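Local coordinates for protein ATP-dependent DNA ligase (Mycobacterium tuberculosis, PDB 6NHX) that joins DNA ends in an ATP-dependent reaction and, together with Ku, repairs double-strand breaks by non-homologous end joining, at residues A[268-280]-A[290-304]. The protein carries 1 engineered substitution. Sequence-based numbering, arbitrary orientation.
Sequences VKPALVAEVRYSE and SSWRGLRPDKKPSEV. With ATP (adenosine-5'-triphosphate), chain B.
Glu-275 reaches past the side chain of Arg-296 to a carboxylate set among three cations. Glu-275 CB and CG lie against Arg-296 CG, the two CG atoms 4.0 Å apart, and beyond CG the extended chain carries the carboxylate out to the arginines. At the tip, OE2 forms hydrogen-bonded salt bridges with Arg-296 NH1 at 2.7 Å and Arg-293 NH1 at 3.0 Å, from opposite faces of the carboxylate plane. OE1 makes a long, weak salt bridge with Lys-299 NZ, which also pairs with Glu-193. Strands 273-278 and 291-295 are antiparallel neighbours in the OB domain, and a classic beta bulge sets Arg-293 and Gly-294 both opposite Glu-275, whose O accepts from Arg-293 N at 2.9 Å and weakly from Gly-294 N. Both arginines continue to ATP. Arg-293, extended with CG anti to N (chi1 -159°), puts NH2 2.6 Å from O2A of the alpha phosphate and also pairs with Asp-33; Arg-296, bent at chi2 and chi3, gives NH2 to O2B of the beta phosphate at 3.1 Å. Beyond the bulge Arg-277 NH1 meets Ser-291 OG at 3.0 Å, in the guanidinium plane, while its NE pairs with Glu-163. Ala-274 CB meets Trp-292 CZ3 obliquely at 3.4 Å.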
loop_
_atom_site.group_PDB
_atom_site.type_symbol
_atom_site.label_atom_id
_atom_site.label_comp_id
_atom_site.label_asym_id
_atom_site.label_seq_id
_atom_site.Cartn_x
_atom_site.Cartn_y
_atom_site.Cartn_z
ATOM N N VAL A 268 12.388 14.915 -16.820
ATOM C CA VAL A 268 11.861 13.684 -17.392
ATOM C C VAL A 268 10.576 13.965 -18.155
ATOM O O VAL A 268 9.849 14.931 -17.877
ATOM C CB VAL A 268 11.647 12.575 -16.342
ATOM C CG1 VAL A 268 13.006 12.093 -15.825
ATOM C CG2 VAL A 268 10.760 13.060 -15.208
ATOM N N LYS A 269 10.312 13.121 -19.146
ATOM C CA LYS A 269 9.001 13.114 -19.767
ATOM C C LYS A 269 7.954 12.834 -18.686
ATOM O O LYS A 269 8.190 12.011 -17.794
ATOM C CB LYS A 269 8.948 12.045 -20.859
ATOM C CG LYS A 269 9.840 12.359 -22.065
ATOM N N PRO A 270 6.819 13.538 -18.714
ATOM C CA PRO A 270 5.839 13.481 -17.609
ATOM C C PRO A 270 4.962 12.243 -17.681
ATOM O O PRO A 270 3.738 12.315 -17.849
ATOM C CB PRO A 270 5.047 14.784 -17.814
ATOM C CG PRO A 270 5.111 15.032 -19.290
ATOM C CD PRO A 270 6.481 14.555 -19.722
ATOM N N ALA A 271 5.601 11.083 -17.524
ATOM C CA ALA A 271 4.952 9.797 -17.716
ATOM C C ALA A 271 4.631 9.057 -16.425
ATOM O O ALA A 271 3.732 8.208 -16.435
ATOM C CB ALA A 271 5.824 8.893 -18.599
ATOM N N LEU A 272 5.322 9.352 -15.326
ATOM C CA LEU A 272 5.213 8.576 -14.092
ATOM C C LEU A 272 4.351 9.282 -13.055
ATOM O O LEU A 272 4.595 10.449 -12.721
ATOM C CB LEU A 272 6.595 8.347 -13.485
ATOM C CG LEU A 272 7.584 7.439 -14.202
ATOM C CD1 LEU A 272 8.763 7.195 -13.282
ATOM C CD2 LEU A 272 6.931 6.130 -14.608
ATOM N N VAL A 273 3.375 8.566 -12.528
ATOM C CA VAL A 273 2.539 9.027 -11.428
ATOM C C VAL A 273 3.135 8.536 -10.116
ATOM O O VAL A 273 3.626 7.401 -10.013
ATOM C CB VAL A 273 1.092 8.527 -11.610
ATOM C CG1 VAL A 273 0.197 8.976 -10.468
ATOM C CG2 VAL A 273 0.543 8.982 -12.946
ATOM N N ALA A 274 3.101 9.386 -9.108
ATOM C CA ALA A 274 3.460 9.034 -7.747
ATOM C C ALA A 274 2.372 9.530 -6.812
ATOM O O ALA A 274 1.538 10.359 -7.177
ATOM C CB ALA A 274 4.781 9.681 -7.347
ATOM N N GLU A 275 2.375 9.014 -5.593
ATOM C CA GLU A 275 1.478 9.485 -4.553
ATOM C C GLU A 275 2.301 10.125 -3.454
ATOM O O GLU A 275 3.326 9.569 -3.037
ATOM C CB GLU A 275 0.660 8.334 -3.972
ATOM C CG GLU A 275 -0.788 8.363 -4.385
ATOM C CD GLU A 275 -1.554 7.179 -3.852
ATOM O OE1 GLU A 275 -2.798 7.184 -3.950
ATOM O OE2 GLU A 275 -0.912 6.243 -3.335
ATOM N N VAL A 276 1.866 11.295 -3.003
ATOM C CA VAL A 276 2.507 11.951 -1.879
ATOM C C VAL A 276 1.459 12.303 -0.833
ATOM O O VAL A 276 0.279 12.510 -1.140
ATOM C CB VAL A 276 3.306 13.191 -2.323
ATOM C CG1 VAL A 276 4.375 12.790 -3.352
ATOM C CG2 VAL A 276 2.387 14.220 -2.899
ATOM N N ARG A 277 1.894 12.348 0.416
ATOM C CA ARG A 277 1.088 12.868 1.505
ATOM C C ARG A 277 1.377 14.351 1.654
ATOM O O ARG A 277 2.445 14.829 1.285
ATOM C CB ARG A 277 1.469 12.172 2.805
ATOM C CG ARG A 277 1.425 10.645 2.741
ATOM C CD ARG A 277 1.878 10.052 4.056
ATOM N NE ARG A 277 2.202 8.635 3.937
ATOM C CZ ARG A 277 3.399 8.180 3.602
ATOM N NH1 ARG A 277 4.397 9.024 3.349
ATOM N NH2 ARG A 277 3.594 6.875 3.521
ATOM N N TYR A 278 0.409 15.083 2.195
ATOM C CA TYR A 278 0.591 16.515 2.376
ATOM C C TYR A 278 -0.377 16.975 3.448
ATOM O O TYR A 278 -1.380 16.313 3.734
ATOM C CB TYR A 278 0.364 17.285 1.060
ATOM C CG TYR A 278 -1.084 17.313 0.634
ATOM C CD1 TYR A 278 -1.889 18.414 0.903
ATOM C CD2 TYR A 278 -1.657 16.231 -0.025
ATOM C CE1 TYR A 278 -3.207 18.433 0.532
ATOM C CE2 TYR A 278 -2.983 16.240 -0.402
ATOM C CZ TYR A 278 -3.754 17.345 -0.120
ATOM O OH TYR A 278 -5.075 17.351 -0.494
ATOM N N SER A 279 -0.078 18.140 4.026
ATOM C CA SER A 279 -0.997 18.731 4.989
ATOM C C SER A 279 -2.059 19.546 4.269
ATOM O O SER A 279 -3.251 19.228 4.323
ATOM C CB SER A 279 -0.234 19.593 5.998
ATOM O OG SER A 279 0.556 20.560 5.334
ATOM N N GLU A 280 -1.638 20.592 3.565
ATOM C CA GLU A 280 -2.554 21.462 2.843
ATOM C C GLU A 280 -1.839 21.995 1.612
ATOM O O GLU A 280 -0.610 21.972 1.525
ATOM C CB GLU A 280 -3.018 22.660 3.695
ATOM C CG GLU A 280 -3.684 22.311 5.022
ATOM C CD GLU A 280 -5.020 21.601 4.849
ATOM O OE1 GLU A 280 -5.627 21.719 3.763
ATOM O OE2 GLU A 280 -5.460 20.921 5.802
ATOM N N SER A 290 5.031 17.750 2.556
ATOM C CA SER A 290 4.898 16.632 1.642
ATOM C C SER A 290 5.776 15.470 2.088
ATOM O O SER A 290 6.825 15.654 2.714
ATOM C CB SER A 290 5.273 17.063 0.222
ATOM O OG SER A 290 6.614 17.528 0.174
ATOM N N SER A 291 5.329 14.256 1.776
ATOM C CA SER A 291 6.171 13.090 1.970
ATOM C C SER A 291 5.850 12.073 0.888
ATOM O O SER A 291 4.726 12.004 0.387
ATOM C CB SER A 291 6.020 12.468 3.367
ATOM O OG SER A 291 4.705 11.993 3.589
ATOM N N TRP A 292 6.854 11.278 0.560
ATOM C CA TRP A 292 6.803 10.322 -0.535
ATOM C C TRP A 292 6.078 9.061 -0.085
ATOM O O TRP A 292 6.503 8.403 0.871
ATOM C CB TRP A 292 8.254 9.988 -0.871
ATOM C CG TRP A 292 8.476 8.932 -1.899
ATOM C CD1 TRP A 292 9.019 7.694 -1.699
ATOM C CD2 TRP A 292 8.231 9.042 -3.299
ATOM N NE1 TRP A 292 9.095 7.014 -2.890
ATOM C CE2 TRP A 292 8.618 7.821 -3.889
ATOM C CE3 TRP A 292 7.701 10.045 -4.112
ATOM C CZ2 TRP A 292 8.498 7.581 -5.253
ATOM C CZ3 TRP A 292 7.581 9.802 -5.469
ATOM C CH2 TRP A 292 7.978 8.580 -6.025
ATOM N N ARG A 293 4.983 8.712 -0.758
ATOM C CA ARG A 293 4.439 7.377 -0.530
ATOM C C ARG A 293 5.050 6.355 -1.480
ATOM O O ARG A 293 5.566 5.328 -1.029
ATOM C CB ARG A 293 2.907 7.375 -0.578
ATOM C CG ARG A 293 2.299 6.173 0.129
ATOM C CD ARG A 293 0.864 5.947 -0.303
ATOM N NE ARG A 293 0.209 4.936 0.521
ATOM C CZ ARG A 293 -1.021 4.486 0.305
ATOM N NH1 ARG A 293 -1.734 4.951 -0.717
ATOM N NH2 ARG A 293 -1.543 3.574 1.115
ATOM N N GLY A 294 5.025 6.620 -2.778
ATOM C CA GLY A 294 5.684 5.763 -3.744
ATOM C C GLY A 294 5.160 6.007 -5.144
ATOM O O GLY A 294 4.294 6.847 -5.371
ATOM N N LEU A 295 5.729 5.264 -6.090
ATOM C CA LEU A 295 5.242 5.287 -7.464
ATOM C C LEU A 295 3.906 4.563 -7.566
ATOM O O LEU A 295 3.624 3.625 -6.812
ATOM C CB LEU A 295 6.253 4.633 -8.403
ATOM C CG LEU A 295 7.615 5.320 -8.540
ATOM C CD1 LEU A 295 8.493 4.554 -9.509
ATOM C CD2 LEU A 295 7.406 6.732 -9.047
ATOM N N ARG A 296 3.065 5.015 -8.503
ATOM C CA ARG A 296 1.789 4.370 -8.806
ATOM C C ARG A 296 1.836 3.936 -10.271
ATOM O O ARG A 296 1.305 4.632 -11.153
ATOM C CB ARG A 296 0.596 5.285 -8.520
ATOM C CG ARG A 296 0.390 5.679 -7.046
ATOM C CD ARG A 296 0.631 4.518 -6.084
ATOM N NE ARG A 296 -0.278 3.396 -6.295
ATOM C CZ ARG A 296 -1.350 3.147 -5.549
ATOM N NH1 ARG A 296 -1.661 3.946 -4.535
ATOM N NH2 ARG A 296 -2.116 2.096 -5.816
ATOM N N PRO A 297 2.449 2.780 -10.554
ATOM C CA PRO A 297 2.780 2.432 -11.948
ATOM C C PRO A 297 1.586 2.237 -12.856
ATOM O O PRO A 297 1.737 2.372 -14.080
ATOM C CB PRO A 297 3.584 1.129 -11.814
ATOM C CG PRO A 297 4.013 1.063 -10.392
ATOM C CD PRO A 297 3.003 1.823 -9.583
ATOM N N ASP A 298 0.414 1.913 -12.318
ATOM C CA ASP A 298 -0.753 1.677 -13.155
ATOM C C ASP A 298 -1.626 2.910 -13.334
ATOM O O ASP A 298 -2.571 2.872 -14.128
ATOM C CB ASP A 298 -1.577 0.512 -12.601
ATOM C CG ASP A 298 -0.752 -0.755 -12.440
ATOM O OD1 ASP A 298 -0.854 -1.405 -11.378
ATOM O OD2 ASP A 298 0.013 -1.089 -13.371
ATOM N N LYS A 299 -1.342 3.999 -12.626
ATOM C CA LYS A 299 -2.112 5.217 -12.811
ATOM C C LYS A 299 -1.574 5.990 -14.003
ATOM O O LYS A 299 -0.374 5.950 -14.296
ATOM C CB LYS A 299 -2.072 6.066 -11.543
ATOM C CG LYS A 299 -2.744 5.361 -10.383
ATOM C CD LYS A 299 -3.041 6.275 -9.216
ATOM C CE LYS A 299 -3.847 5.521 -8.164
ATOM N NZ LYS A 299 -4.173 6.367 -6.987
ATOM N N LYS A 300 -2.476 6.668 -14.710
ATOM C CA LYS A 300 -2.023 7.408 -15.879
ATOM C C LYS A 300 -1.970 8.891 -15.560
ATOM O O LYS A 300 -2.840 9.397 -14.847
ATOM C CB LYS A 300 -2.984 7.215 -17.055
ATOM C CG LYS A 300 -3.606 5.836 -17.174
ATOM C CD LYS A 300 -4.302 5.671 -18.517
ATOM C CE LYS A 300 -4.775 4.240 -18.730
ATOM N NZ LYS A 300 -3.713 3.250 -18.392
ATOM N N PRO A 301 -0.958 9.596 -16.068
ATOM C CA PRO A 301 -0.923 11.055 -15.886
ATOM C C PRO A 301 -2.224 11.740 -16.268
ATOM O O PRO A 301 -2.645 12.663 -15.567
ATOM C CB PRO A 301 0.252 11.494 -16.771
ATOM C CG PRO A 301 1.153 10.288 -16.811
ATOM C CD PRO A 301 0.237 9.086 -16.763
ATOM N N SER A 302 -2.895 11.286 -17.337
ATOM C CA SER A 302 -4.133 11.931 -17.772
ATOM C C SER A 302 -5.237 11.855 -16.724
ATOM O O SER A 302 -6.202 12.622 -16.804
ATOM C CB SER A 302 -4.614 11.358 -19.112
ATOM O OG SER A 302 -4.917 9.979 -19.020
ATOM N N GLU A 303 -5.116 10.960 -15.747
ATOM C CA GLU A 303 -6.112 10.802 -14.694
ATOM C C GLU A 303 -5.781 11.596 -13.435
ATOM O O GLU A 303 -6.577 11.587 -12.489
ATOM C CB GLU A 303 -6.283 9.316 -14.347
ATOM C CG GLU A 303 -6.809 8.466 -15.504
ATOM C CD GLU A 303 -6.644 6.970 -15.278
ATOM O OE1 GLU A 303 -5.898 6.570 -14.356
ATOM O OE2 GLU A 303 -7.260 6.192 -16.037
ATOM N N VAL A 304 -4.634 12.273 -13.399
ATOM C CA VAL A 304 -4.191 12.996 -12.211
ATOM C C VAL A 304 -4.893 14.347 -12.156
ATOM O O VAL A 304 -4.736 15.178 -13.058
ATOM C CB VAL A 304 -2.662 13.174 -12.210
ATOM C CG1 VAL A 304 -2.228 14.084 -11.072
ATOM C CG2 VAL A 304 -1.966 11.830 -12.119
HETATM P PG ATP B . -7.134 0.210 -3.711
HETATM O O1G ATP B . -8.169 0.265 -2.606
HETATM O O2G ATP B . -7.695 0.162 -5.120
HETATM O O3G ATP B . -6.078 -0.853 -3.462
HETATM P PB ATP B . -4.929 2.039 -3.104
HETATM O O1B ATP B . -4.685 3.501 -3.375
HETATM O O2B ATP B . -3.903 0.994 -3.483
HETATM O O3B ATP B . -6.378 1.647 -3.695
HETATM P PA ATP B . -5.327 2.864 -0.353
HETATM O O1A ATP B . -6.378 3.879 -0.682
HETATM O O2A ATP B . -3.903 3.197 0.009
HETATM O O3A ATP B . -5.278 1.822 -1.562
HETATM O "O5'" ATP B . -5.952 1.789 0.684
HETATM C "C5'" ATP B . -5.107 0.871 1.372
HETATM C "C4'" ATP B . -4.795 -0.354 0.507
HETATM O "O4'" ATP B . -4.139 -1.305 1.346
HETATM C "C3'" ATP B . -6.025 -1.042 -0.046
HETATM O "O3'" ATP B . -5.653 -1.779 -1.207
HETATM C "C2'" ATP B . -6.331 -2.016 1.057
HETATM O "O2'" ATP B . -7.129 -3.121 0.611
HETATM C "C1'" ATP B . -4.944 -2.471 1.498
HETATM N N9 ATP B . -4.892 -2.792 2.939
HETATM C C8 ATP B . -3.935 -2.393 3.815
HETATM N N7 ATP B . -4.174 -2.897 5.057
HETATM C C5 ATP B . -5.291 -3.643 4.955
HETATM C C6 ATP B . -6.095 -4.424 5.883
HETATM N N6 ATP B . -5.761 -4.492 7.177
HETATM N N1 ATP B . -7.183 -5.042 5.400
HETATM C C2 ATP B . -7.546 -4.975 4.114
HETATM N N3 ATP B . -6.863 -4.262 3.204
HETATM C C4 ATP B . -5.760 -3.575 3.577
HETATM O O HOH W 1 2.613 5.849 -13.439
HETATM O O HOH W 2 -4.379 5.892 -2.294
#